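Local coordinates for protein delta-1-pyrroline-5-carboxylate dehydrogenase, mitochondrial (Mus musculus, PDB 4E3X) that oxidises L-glutamate gamma-semialdehyde to L-glutamate with NAD+ in mitochondria, the second step of proline breakdown, at residues Glu183-Val188 with Asn193-Arg198. Sequence-based numbering, arbitrary orientation.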
ATOM      1  N   GLU B 183      13.170   9.298   8.268  1.00 11.41           N
ATOM      2  CA  GLU B 183      13.115   7.852   8.451  1.00 11.52           C
ATOM      3  C   GLU B 183      14.154   7.189   7.541  1.00  9.79           C
ATOM      4  O   GLU B 183      13.931   6.974   6.337  1.00 10.56           O
ATOM      5  CB  GLU B 183      11.707   7.303   8.197  1.00 14.82           C
ATOM      6  CG  GLU B 183      11.618   5.780   8.288  1.00 19.30           C
ATOM      7  CD  GLU B 183      12.180   5.226   9.592  1.00 23.65           C
ATOM      8  OE1 GLU B 183      11.564   5.457  10.653  1.00 25.98           O
ATOM      9  OE2 GLU B 183      13.238   4.554   9.557  1.00 24.70           O
ATOM     10  N   GLN B 184      15.302   6.879   8.139  1.00 10.55           N
ATOM     11  CA  GLN B 184      16.471   6.416   7.406  1.00 10.66           C
ATOM     12  C   GLN B 184      16.994   5.111   7.984  1.00 10.38           C
ATOM     13  O   GLN B 184      16.856   4.858   9.174  1.00 11.37           O
ATOM     14  CB  GLN B 184      17.554   7.495   7.443  1.00 10.76           C
ATOM     15  CG  GLN B 184      17.182   8.731   6.641  1.00 10.18           C
ATOM     16  CD  GLN B 184      17.106   8.436   5.155  1.00  9.96           C
ATOM     17  OE1 GLN B 184      17.850   7.600   4.653  1.00 10.28           O
ATOM     18  NE2 GLN B 184      16.202   9.112   4.446  1.00 10.40           N
ATOM     19  N   PRO B 185      17.599   4.273   7.136  1.00  9.92           N
ATOM     20  CA  PRO B 185      18.085   2.965   7.588  1.00 10.63           C
ATOM     21  C   PRO B 185      19.371   3.053   8.405  1.00 11.02           C
ATOM     22  O   PRO B 185      19.964   4.129   8.538  1.00 10.93           O
ATOM     23  CB  PRO B 185      18.339   2.217   6.278  1.00 12.05           C
ATOM     24  CG  PRO B 185      18.594   3.296   5.276  1.00 12.23           C
ATOM     25  CD  PRO B 185      17.734   4.452   5.681  1.00 10.35           C
ATOM     26  N   ILE B 186      19.773   1.913   8.960  1.00 10.60           N
ATOM     27  CA  ILE B 186      21.025   1.784   9.700  1.00 11.27           C
ATOM     28  C   ILE B 186      22.202   1.730   8.728  1.00  9.75           C
ATOM     29  O   ILE B 186      22.129   1.051   7.703  1.00 10.32           O
ATOM     30  CB  ILE B 186      21.032   0.473  10.525  1.00 13.24           C
ATOM     31  CG1 ILE B 186      19.918   0.491  11.575  1.00 15.61           C
ATOM     32  CG2 ILE B 186      22.399   0.231  11.176  1.00 14.89           C
ATOM     33  CD1 ILE B 186      19.677  -0.867  12.236  1.00 17.48           C
ATOM     34  N   SER B 187      23.276   2.454   9.049  1.00  9.96           N
ATOM     35  CA  SER B 187      24.552   2.319   8.342  1.00 10.43           C
ATOM     36  C   SER B 187      25.557   1.599   9.234  1.00 10.25           C
ATOM     37  O   SER B 187      25.632   1.861  10.433  1.00 11.43           O
ATOM     38  CB  SER B 187      25.119   3.685   7.964  1.00 11.06           C
ATOM     39  OG  SER B 187      24.280   4.358   7.043  1.00 11.28           O
ATOM     40  N   VAL B 188      26.325   0.692   8.639  1.00  9.94           N
ATOM     41  CA  VAL B 188      27.402  -0.014   9.328  1.00  9.85           C
ATOM     42  C   VAL B 188      28.626   0.049   8.420  1.00  8.49           C
ATOM     43  O   VAL B 188      28.485  -0.038   7.195  1.00  8.75           O
ATOM     44  CB  VAL B 188      27.019  -1.504   9.605  1.00 12.43           C
ATOM     45  CG1 VAL B 188      28.173  -2.281  10.194  1.00 16.18           C
ATOM     46  CG2 VAL B 188      25.792  -1.598  10.517  1.00 12.72           C
ATOM     47  N   ASN B 193      24.037   4.138   4.126  1.00  7.21           N
ATOM     48  CA  ASN B 193      22.744   3.835   3.508  1.00  7.71           C
ATOM     49  C   ASN B 193      21.791   5.006   3.643  1.00  7.81           C
ATOM     50  O   ASN B 193      21.738   5.638   4.700  1.00  9.50           O
ATOM     51  CB  ASN B 193      22.132   2.606   4.163  1.00  8.09           C
ATOM     52  CG  ASN B 193      23.032   1.402   4.055  1.00  7.95           C
ATOM     53  OD1 ASN B 193      23.411   1.012   2.949  1.00  8.79           O
ATOM     54  ND2 ASN B 193      23.400   0.818   5.199  1.00  9.27           N
ATOM     55  N   HIS B 194      21.027   5.270   2.585  1.00  8.07           N
ATOM     56  CA  HIS B 194      20.087   6.378   2.570  1.00  9.02           C
ATOM     57  C   HIS B 194      18.867   5.996   1.750  1.00  8.23           C
ATOM     58  O   HIS B 194      18.994   5.420   0.669  1.00  9.33           O
ATOM     59  CB  HIS B 194      20.763   7.614   1.970  1.00 12.11           C
ATOM     60  CG  HIS B 194      19.854   8.792   1.807  1.00 16.48           C
ATOM     61  ND1 HIS B 194      19.589   9.674   2.831  1.00 18.99           N
ATOM     62  CD2 HIS B 194      19.158   9.239   0.734  1.00 17.48           C
ATOM     63  CE1 HIS B 194      18.766  10.613   2.399  1.00 19.57           C
ATOM     64  NE2 HIS B 194      18.489  10.374   1.129  1.00 19.45           N
ATOM     65  N   THR B 195      17.685   6.315   2.268  1.00  8.18           N
ATOM     66  CA  THR B 195      16.452   6.111   1.527  1.00  8.19           C
ATOM     67  C   THR B 195      16.040   7.391   0.819  1.00  7.69           C
ATOM     68  O   THR B 195      15.935   8.449   1.439  1.00  8.46           O
ATOM     69  CB  THR B 195      15.304   5.637   2.440  1.00  8.57           C
ATOM     70  OG1 THR B 195      15.643   4.357   2.989  1.00  9.45           O
ATOM     71  CG2 THR B 195      14.001   5.513   1.661  1.00  9.55           C
ATOM     72  N   VAL B 196      15.821   7.275  -0.485  1.00  7.26           N
ATOM     73  CA  VAL B 196      15.301   8.350  -1.308  1.00  7.27           C
ATOM     74  C   VAL B 196      13.816   8.071  -1.517  1.00  6.70           C
ATOM     75  O   VAL B 196      13.450   7.030  -2.069  1.00  7.70           O
ATOM     76  CB  VAL B 196      16.005   8.368  -2.674  1.00  7.37           C
ATOM     77  CG1 VAL B 196      15.390   9.426  -3.574  1.00  8.04           C
ATOM     78  CG2 VAL B 196      17.513   8.584  -2.523  1.00  8.61           C
ATOM     79  N   TYR B 197      12.960   8.988  -1.073  1.00  6.48           N
ATOM     80  CA  TYR B 197      11.519   8.817  -1.212  1.00  6.95           C
ATOM     81  C   TYR B 197      11.093   9.348  -2.587  1.00  6.79           C
ATOM     82  O   TYR B 197      10.646  10.492  -2.722  1.00  8.69           O
ATOM     83  CB  TYR B 197      10.773   9.455  -0.026  1.00  8.29           C
ATOM     84  CG  TYR B 197      11.042   8.679   1.247  1.00  8.47           C
ATOM     85  CD1 TYR B 197      10.353   7.504   1.518  1.00  9.32           C
ATOM     86  CD2 TYR B 197      12.038   9.079   2.145  1.00  9.25           C
ATOM     87  CE1 TYR B 197      10.616   6.764   2.657  1.00  9.46           C
ATOM     88  CE2 TYR B 197      12.309   8.337   3.287  1.00  9.04           C
ATOM     89  CZ  TYR B 197      11.586   7.186   3.541  1.00  8.93           C
ATOM     90  OH  TYR B 197      11.851   6.439   4.666  1.00  9.84           O
ATOM     91  N   ARG B 198      11.272   8.513  -3.612  1.00  6.45           N
ATOM     92  CA  ARG B 198      10.965   8.865  -4.996  1.00  6.33           C
ATOM     93  C   ARG B 198       9.468   8.995  -5.179  1.00  5.53           C
ATOM     94  O   ARG B 198       8.702   8.217  -4.616  1.00  7.12           O
ATOM     95  CB  ARG B 198      11.436   7.766  -5.958  1.00  6.83           C
ATOM     96  CG  ARG B 198      12.923   7.412  -5.896  1.00  6.59           C
ATOM     97  CD  ARG B 198      13.260   6.273  -6.870  1.00  7.16           C
ATOM     98  NE  ARG B 198      12.450   5.082  -6.622  1.00  6.77           N
ATOM     99  CZ  ARG B 198      12.692   3.877  -7.133  1.00  6.66           C
ATOM    100  NH1 ARG B 198      13.766   3.664  -7.883  1.00  7.42           N
ATOM    101  NH2 ARG B 198      11.868   2.870  -6.863  1.00  7.50           N
TER
HETATM  102  O   HOH W   1      22.046   5.523   7.888  1.00 26.91           O
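Ser187 OG is held twice, taking a nearly straight bond (176°) from Asn193 N at 2.9 Å and giving its own proton to a water 2.7 Å away. That water donates in turn to Pro185 O and, over a longer 3.2 Å, to Asn193 O, so it bridges the two backbones. At the same end Asn193 ND2 reaches back to Ile186 O (2.8 Å), landing on a carbonyl lone pair, while Asn193 OD1 turns to Gln518 of the second subunit. The amide of Gln184 mimics the peptide of a neighbouring strand, pairing with both N and O of Thr195: OE1 receives Thr195 N at 2.7 Å and NE2 gives to Thr195 O, both in the respective carbonyl planes. With CG beside the backbone N and a second bend at chi2, the chain curls so that its amide faces the strand, and a further bond from NE2 to Glu181 O helps fix the amide's rotation. The amide and the His194 ring are turned only 12° from parallel; that ring stacks with Trp24. Residues 183-188 run roughly antiparallel (158°) to strand 191-199 without forming a regular strand themselves. That strand pairs with strand 542-550 in the oligomerisation domain of the aldehyde dehydrogenase fold, a beta extension that reaches the partner subunit of the homodimer. Between the polar clusters, Pro185 CG rests on Asn193 CB (3.8 Å) and its CD on Thr195 OG1. At the far end the Tyr197 hydroxyl donates to Glu183 O at 2.7 Å, an approach at the ring's edge, while Thr195 CG2, from the same strand, sits over one face near the rim.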